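Local coordinates for hypothetical ntf2-like protein (Bacteroides fragilis, PDB 3SBU), which is of unknown function but belongs to the NTF2-like superfamily with a cystatin-like fold, and is seen as a two-chain assembly, at residues F178-P183 / S188-T193; G159-A162 / F167-R170; T107-V112 / I214-Q219. All blocks are in the same frame, centred on the assembly; numbering follows the deposited sequence.

Contact 1 of 3, residues F178-P183 / S188-T193; sequences FVTTDP and SILETT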
loop_
_atom_site.group_PDB
_atom_site.type_symbol
_atom_site.label_atom_id
_atom_site.label_comp_id
_atom_site.label_asym_id
_atom_site.label_seq_id
_atom_site.Cartn_x
_atom_site.Cartn_y
_atom_site.Cartn_z
ATOM N N PHE A 178 -9.707 6.224 -4.429
ATOM C CA PHE A 178 -8.769 5.770 -3.417
ATOM C C PHE A 178 -8.470 6.891 -2.468
ATOM O O PHE A 178 -8.038 7.978 -2.866
ATOM C CB PHE A 178 -7.481 5.220 -4.054
ATOM C CG PHE A 178 -6.469 4.597 -3.138
ATOM C CD1 PHE A 178 -6.850 3.663 -2.194
ATOM C CD2 PHE A 178 -5.119 4.881 -3.283
ATOM C CE1 PHE A 178 -5.900 3.068 -1.382
ATOM C CE2 PHE A 178 -4.171 4.254 -2.501
ATOM C CZ PHE A 178 -4.564 3.357 -1.556
ATOM N N VAL A 179 -8.706 6.633 -1.208
ATOM C CA VAL A 179 -8.403 7.624 -0.198
ATOM C C VAL A 179 -7.255 7.075 0.631
ATOM O O VAL A 179 -7.299 5.923 1.098
ATOM C CB VAL A 179 -9.635 8.014 0.647
ATOM C CG1 VAL A 179 -9.273 9.074 1.678
ATOM C CG2 VAL A 179 -10.789 8.491 -0.237
ATOM N N THR A 180 -6.204 7.866 0.776
ATOM C CA THR A 180 -5.086 7.395 1.573
ATOM C C THR A 180 -4.401 8.581 2.281
ATOM O O THR A 180 -4.946 9.681 2.302
ATOM C CB THR A 180 -4.120 6.538 0.708
ATOM O OG1 THR A 180 -3.224 5.869 1.586
ATOM C CG2 THR A 180 -3.350 7.351 -0.321
ATOM N N THR A 181 -3.194 8.342 2.834
ATOM C CA THR A 181 -2.360 9.325 3.498
ATOM C C THR A 181 -1.435 9.965 2.471
ATOM O O THR A 181 -0.891 9.275 1.613
ATOM C CB THR A 181 -1.548 8.614 4.617
ATOM O OG1 THR A 181 -2.436 8.024 5.559
ATOM C CG2 THR A 181 -0.652 9.544 5.369
ATOM N N ASP A 182 -1.217 11.271 2.581
ATOM C CA ASP A 182 -0.265 11.973 1.743
ATOM C C ASP A 182 1.175 11.508 2.130
ATOM O O ASP A 182 1.531 11.612 3.313
ATOM C CB ASP A 182 -0.452 13.479 1.954
ATOM C CG ASP A 182 0.305 14.404 1.043
ATOM O OD1 ASP A 182 1.430 14.042 0.621
ATOM O OD2 ASP A 182 -0.172 15.535 0.833
ATOM N N PRO A 183 2.005 10.975 1.172
ATOM C CA PRO A 183 3.366 10.513 1.535
ATOM C C PRO A 183 4.292 11.611 2.042
ATOM O O PRO A 183 5.343 11.303 2.584
ATOM C CB PRO A 183 3.906 9.943 0.227
ATOM C CG PRO A 183 3.115 10.614 -0.829
ATOM C CD PRO A 183 1.746 10.751 -0.265
ATOM N N SER A 188 -2.308 14.582 6.632
ATOM C CA SER A 188 -2.997 15.034 5.446
ATOM C C SER A 188 -3.561 13.890 4.615
ATOM O O SER A 188 -2.894 12.897 4.329
ATOM C CB SER A 188 -2.081 15.910 4.602
ATOM O OG SER A 188 -2.821 16.631 3.630
ATOM N N ILE A 189 -4.828 14.057 4.254
ATOM C CA ILE A 189 -5.597 13.160 3.433
ATOM C C ILE A 189 -5.168 13.299 1.970
ATOM O O ILE A 189 -4.856 14.397 1.509
ATOM C CB ILE A 189 -7.122 13.433 3.628
ATOM C CG1 ILE A 189 -7.971 12.300 3.099
ATOM C CG2 ILE A 189 -7.571 14.799 3.068
ATOM C CD1 ILE A 189 -9.082 11.905 4.063
ATOM N N LEU A 190 -5.190 12.189 1.241
ATOM C CA LEU A 190 -4.892 12.213 -0.182
ATOM C C LEU A 190 -5.988 11.466 -0.933
ATOM O O LEU A 190 -6.190 10.265 -0.725
ATOM C CB LEU A 190 -3.505 11.627 -0.477
ATOM C CG LEU A 190 -3.165 11.365 -1.972
ATOM C CD1 LEU A 190 -2.811 12.653 -2.690
ATOM C CD2 LEU A 190 -1.994 10.463 -2.083
ATOM N N GLU A 191 -6.723 12.183 -1.766
ATOM C CA GLU A 191 -7.722 11.514 -2.583
ATOM C C GLU A 191 -7.183 11.344 -3.980
ATOM O O GLU A 191 -6.756 12.306 -4.617
ATOM C CB GLU A 191 -9.063 12.238 -2.609
ATOM C CG GLU A 191 -10.067 11.402 -3.404
ATOM C CD GLU A 191 -11.515 11.853 -3.387
ATOM O OE1 GLU A 191 -11.940 12.483 -2.390
ATOM O OE2 GLU A 191 -12.239 11.534 -4.359
ATOM N N THR A 192 -7.184 10.117 -4.447
ATOM C CA THR A 192 -6.635 9.801 -5.761
ATOM C C THR A 192 -7.519 8.725 -6.396
ATOM O O THR A 192 -8.607 8.451 -5.880
ATOM C CB THR A 192 -5.131 9.393 -5.609
ATOM O OG1 THR A 192 -4.555 9.259 -6.891
ATOM C CG2 THR A 192 -4.942 8.073 -4.871
ATOM N N THR A 193 -7.057 8.115 -7.495
ATOM C CA THR A 193 -7.770 7.030 -8.172
ATOM C C THR A 193 -6.816 5.890 -8.432
ATOM O O THR A 193 -5.617 6.116 -8.471
ATOM C CB THR A 193 -8.444 7.513 -9.471
ATOM O OG1 THR A 193 -7.445 7.993 -10.356
ATOM C CG2 THR A 193 -9.515 8.576 -9.239
#

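Contact 2 of 3, residues G159-A162 / F167-R170; sequences GHFA and FQSR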
loop_
_atom_site.group_PDB
_atom_site.type_symbol
_atom_site.label_atom_id
_atom_site.label_comp_id
_atom_site.label_asym_id
_atom_site.label_seq_id
_atom_site.Cartn_x
_atom_site.Cartn_y
_atom_site.Cartn_z
ATOM N N GLY A 159 -18.545 -13.479 -2.184
ATOM C CA GLY A 159 -17.859 -14.762 -2.333
ATOM C C GLY A 159 -17.218 -14.925 -3.698
ATOM O O GLY A 159 -16.083 -15.408 -3.800
ATOM N N HIS A 160 -17.946 -14.506 -4.752
ATOM C CA HIS A 160 -17.466 -14.572 -6.131
ATOM C C HIS A 160 -16.403 -13.495 -6.369
ATOM O O HIS A 160 -15.385 -13.783 -6.979
ATOM C CB HIS A 160 -18.634 -14.437 -7.114
ATOM C CG HIS A 160 -19.560 -15.618 -7.087
ATOM N ND1 HIS A 160 -20.822 -15.535 -6.520
ATOM C CD2 HIS A 160 -19.359 -16.884 -7.519
ATOM C CE1 HIS A 160 -21.347 -16.744 -6.631
ATOM N NE2 HIS A 160 -20.504 -17.588 -7.224
ATOM N N PHE A 161 -16.617 -12.264 -5.842
ATOM C CA PHE A 161 -15.685 -11.127 -5.947
ATOM C C PHE A 161 -14.331 -11.488 -5.314
ATOM O O PHE A 161 -13.288 -11.187 -5.901
ATOM C CB PHE A 161 -16.278 -9.860 -5.258
ATOM C CG PHE A 161 -15.483 -8.574 -5.405
ATOM C CD1 PHE A 161 -15.660 -7.747 -6.514
ATOM C CD2 PHE A 161 -14.571 -8.184 -4.428
ATOM C CE1 PHE A 161 -14.939 -6.556 -6.652
ATOM C CE2 PHE A 161 -13.824 -7.010 -4.573
ATOM C CZ PHE A 161 -14.018 -6.198 -5.684
ATOM N N ALA A 162 -14.361 -12.126 -4.110
ATOM C CA ALA A 162 -13.169 -12.513 -3.340
ATOM C C ALA A 162 -12.369 -13.686 -3.939
ATOM O O ALA A 162 -11.196 -13.837 -3.590
ATOM C CB ALA A 162 -13.568 -12.871 -1.906
ATOM N N PHE A 167 -14.077 -11.998 -12.576
ATOM C CA PHE A 167 -15.340 -11.431 -12.097
ATOM C C PHE A 167 -15.060 -10.142 -11.325
ATOM O O PHE A 167 -15.705 -9.113 -11.576
ATOM C CB PHE A 167 -16.098 -12.441 -11.230
ATOM C CG PHE A 167 -17.349 -11.888 -10.571
ATOM C CD1 PHE A 167 -18.534 -11.742 -11.295
ATOM C CD2 PHE A 167 -17.356 -11.559 -9.219
ATOM C CE1 PHE A 167 -19.700 -11.269 -10.670
ATOM C CE2 PHE A 167 -18.520 -11.085 -8.602
ATOM C CZ PHE A 167 -19.682 -10.945 -9.328
ATOM N N GLN A 168 -14.048 -10.187 -10.426
ATOM C CA GLN A 168 -13.629 -9.050 -9.622
ATOM C C GLN A 168 -13.300 -7.859 -10.514
ATOM O O GLN A 168 -13.801 -6.768 -10.264
ATOM C CB GLN A 168 -12.422 -9.437 -8.764
ATOM C CG GLN A 168 -12.111 -8.447 -7.678
ATOM C CD GLN A 168 -10.845 -8.782 -6.946
ATOM O OE1 GLN A 168 -9.815 -8.145 -7.144
ATOM N NE2 GLN A 168 -10.903 -9.754 -6.048
ATOM N N SER A 169 -12.521 -8.077 -11.592
ATOM C CA SER A 169 -12.123 -7.024 -12.542
ATOM C C SER A 169 -13.329 -6.387 -13.256
ATOM O O SER A 169 -13.286 -5.201 -13.579
ATOM C CB SER A 169 -11.132 -7.570 -13.569
ATOM O OG SER A 169 -11.710 -8.538 -14.427
ATOM N N ARG A 170 -14.409 -7.165 -13.473
ATOM C CA ARG A 170 -15.620 -6.673 -14.128
ATOM C C ARG A 170 -16.555 -5.938 -13.130
ATOM O O ARG A 170 -17.524 -5.308 -13.562
ATOM C CB ARG A 170 -16.390 -7.838 -14.796
ATOM C CG ARG A 170 -15.618 -8.607 -15.854
ATOM C CD ARG A 170 -16.561 -9.420 -16.716
ATOM N NE ARG A 170 -15.850 -10.495 -17.411
ATOM C CZ ARG A 170 -16.308 -11.734 -17.544
ATOM N NH1 ARG A 170 -17.461 -12.087 -16.986
ATOM N NH2 ARG A 170 -15.600 -12.640 -18.203
#

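Contact 3 of 3, residues T107-V112 / I214-Q219; sequences TSLTSV and INYGQQ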
loop_
_atom_site.group_PDB
_atom_site.type_symbol
_atom_site.label_atom_id
_atom_site.label_comp_id
_atom_site.label_asym_id
_atom_site.label_seq_id
_atom_site.Cartn_x
_atom_site.Cartn_y
_atom_site.Cartn_z
ATOM N N THR A 107 -19.693 3.444 23.804
ATOM C CA THR A 107 -19.408 2.743 25.070
ATOM C C THR A 107 -20.672 2.556 25.921
ATOM O O THR A 107 -20.623 1.837 26.914
ATOM C CB THR A 107 -18.290 3.460 25.871
ATOM O OG1 THR A 107 -18.596 4.854 26.012
ATOM C CG2 THR A 107 -16.903 3.264 25.253
ATOM N N SER A 108 -21.801 3.169 25.516
ATOM C CA SER A 108 -23.087 3.028 26.204
ATOM C C SER A 108 -23.779 1.676 25.862
ATOM O O SER A 108 -24.791 1.345 26.487
ATOM C CB SER A 108 -24.012 4.188 25.847
ATOM O OG SER A 108 -24.601 4.031 24.562
ATOM N N LEU A 109 -23.249 0.904 24.890
ATOM C CA LEU A 109 -23.847 -0.382 24.446
ATOM C C LEU A 109 -23.857 -1.443 25.543
ATOM O O LEU A 109 -22.833 -1.664 26.192
ATOM C CB LEU A 109 -23.136 -0.935 23.200
ATOM C CG LEU A 109 -23.356 -0.153 21.918
ATOM C CD1 LEU A 109 -22.341 -0.560 20.858
ATOM C CD2 LEU A 109 -24.758 -0.361 21.396
ATOM N N THR A 110 -25.027 -2.085 25.755
ATOM C CA THR A 110 -25.192 -3.119 26.782
ATOM C C THR A 110 -25.582 -4.471 26.148
ATOM O O THR A 110 -25.705 -5.473 26.852
ATOM C CB THR A 110 -26.186 -2.684 27.866
ATOM O OG1 THR A 110 -27.463 -2.476 27.273
ATOM C CG2 THR A 110 -25.736 -1.423 28.613
ATOM N N SER A 111 -25.760 -4.497 24.822
ATOM C CA SER A 111 -26.039 -5.709 24.058
ATOM C C SER A 111 -25.398 -5.564 22.674
ATOM O O SER A 111 -25.632 -4.577 21.975
ATOM C CB SER A 111 -27.534 -6.017 23.985
ATOM O OG SER A 111 -28.223 -5.162 23.091
ATOM N N VAL A 112 -24.490 -6.497 22.348
ATOM C CA VAL A 112 -23.722 -6.545 21.104
ATOM C C VAL A 112 -23.740 -7.991 20.593
ATOM O O VAL A 112 -23.729 -8.922 21.398
ATOM C CB VAL A 112 -22.267 -6.021 21.322
ATOM C CG1 VAL A 112 -21.435 -6.165 20.065
ATOM C CG2 VAL A 112 -22.250 -4.568 21.797
ATOM N N ILE A 214 -19.720 -7.427 13.668
ATOM C CA ILE A 214 -20.051 -7.100 15.035
ATOM C C ILE A 214 -21.197 -6.120 14.946
ATOM O O ILE A 214 -21.087 -5.134 14.228
ATOM C CB ILE A 214 -18.865 -6.592 15.875
ATOM C CG1 ILE A 214 -17.706 -7.609 15.886
ATOM C CG2 ILE A 214 -19.338 -6.234 17.278
ATOM C CD1 ILE A 214 -16.396 -7.105 16.552
ATOM N N ASN A 215 -22.319 -6.421 15.606
ATOM C CA ASN A 215 -23.461 -5.539 15.545
ATOM C C ASN A 215 -23.396 -4.545 16.672
ATOM O O ASN A 215 -23.725 -4.861 17.813
ATOM C CB ASN A 215 -24.804 -6.316 15.519
ATOM C CG ASN A 215 -25.989 -5.388 15.512
ATOM O OD1 ASN A 215 -25.956 -4.335 14.931
ATOM N ND2 ASN A 215 -27.042 -5.708 16.220
ATOM N N TYR A 216 -23.004 -3.315 16.351
ATOM C CA TYR A 216 -22.981 -2.227 17.306
ATOM C C TYR A 216 -24.299 -1.419 17.217
ATOM O O TYR A 216 -24.389 -0.338 17.805
ATOM C CB TYR A 216 -21.773 -1.308 17.032
ATOM C CG TYR A 216 -20.416 -1.980 17.105
ATOM C CD1 TYR A 216 -19.757 -2.127 18.322
ATOM C CD2 TYR A 216 -19.727 -2.331 15.944
ATOM C CE1 TYR A 216 -18.472 -2.670 18.387
ATOM C CE2 TYR A 216 -18.447 -2.887 15.999
ATOM C CZ TYR A 216 -17.824 -3.049 17.219
ATOM O OH TYR A 216 -16.563 -3.584 17.245
ATOM N N GLY A 217 -25.275 -1.930 16.453
ATOM C CA GLY A 217 -26.535 -1.242 16.176
ATOM C C GLY A 217 -26.617 -0.620 14.777
ATOM O O GLY A 217 -27.594 0.056 14.465
ATOM N N GLN A 218 -25.614 -0.859 13.903
ATOM C CA GLN A 218 -25.641 -0.334 12.542
ATOM C C GLN A 218 -26.707 -1.027 11.697
ATOM O O GLN A 218 -26.912 -2.217 11.826
ATOM C CB GLN A 218 -24.256 -0.429 11.836
ATOM C CG GLN A 218 -23.777 -1.861 11.458
ATOM C CD GLN A 218 -22.956 -2.486 12.553
ATOM O OE1 GLN A 218 -23.144 -2.236 13.754
ATOM N NE2 GLN A 218 -22.051 -3.371 12.150
ATOM N N GLN A 219 -27.332 -0.281 10.800
ATOM C CA GLN A 219 -28.330 -0.803 9.869
ATOM C C GLN A 219 -27.708 -1.892 9.012
ATOM O O GLN A 219 -26.567 -1.756 8.505
ATOM C CB GLN A 219 -28.877 0.326 8.977
ATOM C CG GLN A 219 -29.992 -0.140 8.032
ATOM C CD GLN A 219 -30.287 0.943 7.054
ATOM O OE1 GLN A 219 -31.099 1.843 7.318
ATOM N NE2 GLN A 219 -29.661 0.855 5.889
HETATM O O HOH W 1 -25.849 -3.904 19.316
#

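Contact 1 of 3, residues F178-P183 / S188-T193
Strands 178-182 and 189-193 run antiparallel, with Phe178 and Thr192 a hydrogen-bonded pair: Phe178 N reaches Thr192 O at 2.9 Å, and Thr192 N returns to Phe178 O at 2.8 Å. Thr180 and Leu190 repeat the pattern, and a fifth bond runs from Asp182 N to Ser188 O. Over these short segments the strand directions differ by 136°, so the pair is twisted well away from strictly antiparallel. Between the hydrogen-bonded pairs, Val179 faces Glu191. On the face shared by Phe178, Thr180, Leu190 and Thr192, the methyl CG2 of Thr192 sits at the edge of the Phe178 ring, 3.6 Å from CD2, while Thr180 CB lies over one ring face, toward the rim. With CG anti to the backbone N (chi1 170°), Leu190 runs alongside Thr180 and brings its CD2 branch within 3.8 Å of Thr180 CG2; Pro183 CD meets the same branch more loosely. Val179 CG1 packs against Ile189 CD1 at 3.7 Å. Near the turn, Asp182 CB rests against Ser188 CB, and its OD1 accepts from Asp184 N. Beyond the hairpin, Val179 pairs through its backbone with Phe256 and Asp258, adding strand 257-258 alongside strand 176-182. Thr192 OG1 and Thr193 OG1 hydrogen-bond to Asn67 O and Glu69 N of the second subunit, and Met123 of that subunit packs on Leu190, placing the hairpin at the subunit interface.

Contact 2 of 3, residues G159-A162 / F167-R170
The corner between two consecutive helices, 154-163 and 165-170, is bridged by Phe161 and Gln168. The glutamine is stretched out from its backbone, with CG anti to the backbone N (chi1 -167°) and the chain extended beyond it, so that the methylene and the amide both work on the same phenylalanine. Gln168 CG stands over the centre of one face of the Phe161 ring, a CH-pi contact 3.6 Å from the centroid and only 13° off the ring normal; CE1 and CZ of that ring are its nearest ring carbons. Past this methylene, Gln168 NE2 donates to Phe161 O at 2.8 Å in a nearly straight bond (172° at the hydrogen). The acceptor lies in the amide plane, whereas NE2 is tilted from the carbonyl plane. Trp199 NE1 donates to Gln168 OE1, so both ends of the amide are held and its rotation is fixed. Phe167 approaches from beside the glutamine, pushing a ring edge against the backbone: CD2 lies 3.5 Å from Phe161 N, near the ring plane. Its CE2 also meets His160 CB at 3.7 Å and, less closely, Phe161 CB. Around the corner, Phe157 of the first helix and Leu206 also touch Phe161. Phe200 of helix 196-201 packs on Gln168, and Phe244 of strand 240-245 meets the Phe161 ring edge-to-face, so the corner lies against both that helix and that strand.

Contact 3 of 3, residues T107-V112 / I214-Q219
Val112 turns CG1 anti to its backbone nitrogen (chi1 176°), and Ile214 does the same with CG2; these branches meet at 3.5 Å, tighter than usual for two methyls. Leu109 has CG anti to its carbonyl carbon (chi1 -69°), which carries its forked end to Tyr216: CD1 lies in the ring plane at the edge and 3.9 Å from Tyr216 CB, while CD2 comes 3.6 Å from Tyr216 O. Ile214 CG2 covers one face of the same ring, toward its rim. No direct hydrogen bond joins the segments, but a water donates to Ser111 O and to Asn215 O, 2.8 Å from each, bridging the two segments. The turn beyond Asn215 is tied internally. Gly217 N donates to Asn215 OD1 at 2.9 Å from above the carbonyl plane, and the Gln218 amide spans Ile214 O through NE2 and Tyr216 N through OE1. Asn215 ND2 hydrogen-bonds to Gln113 OE1 and Tyr216 OH to Asp42 OD1, and Phe41 of helix 41-50 touches Val112 and Ile214. Asn215 thus makes an Asx turn next to strand 212-215, outermost within this chain in a mixed sheet packed against a helix, as in the cystatin-like fold.

Overall arrangement
From the N terminus, segment 107-112 comes first, leading into strand 111-116, and its partner 214-219 arrives only about a hundred residues later, so contact 3 closes a long loop that contains the other two contacts. Within it, contact 2 closes a short turn between helices 154-163 and 165-170; contact 1 follows in series, closing the hairpin of strands 176-182 and 189-194. No contacts cross. Contact 3 joins strand 111-116 to its neighbour 212-215, the outermost strand of the mixed sheet within this chain, and lies on the opposite side of the chain's centre from contact 2. Centres of contacts 1 and 2 are about 25 Å apart, and each lies about 30 Å from that of contact 3.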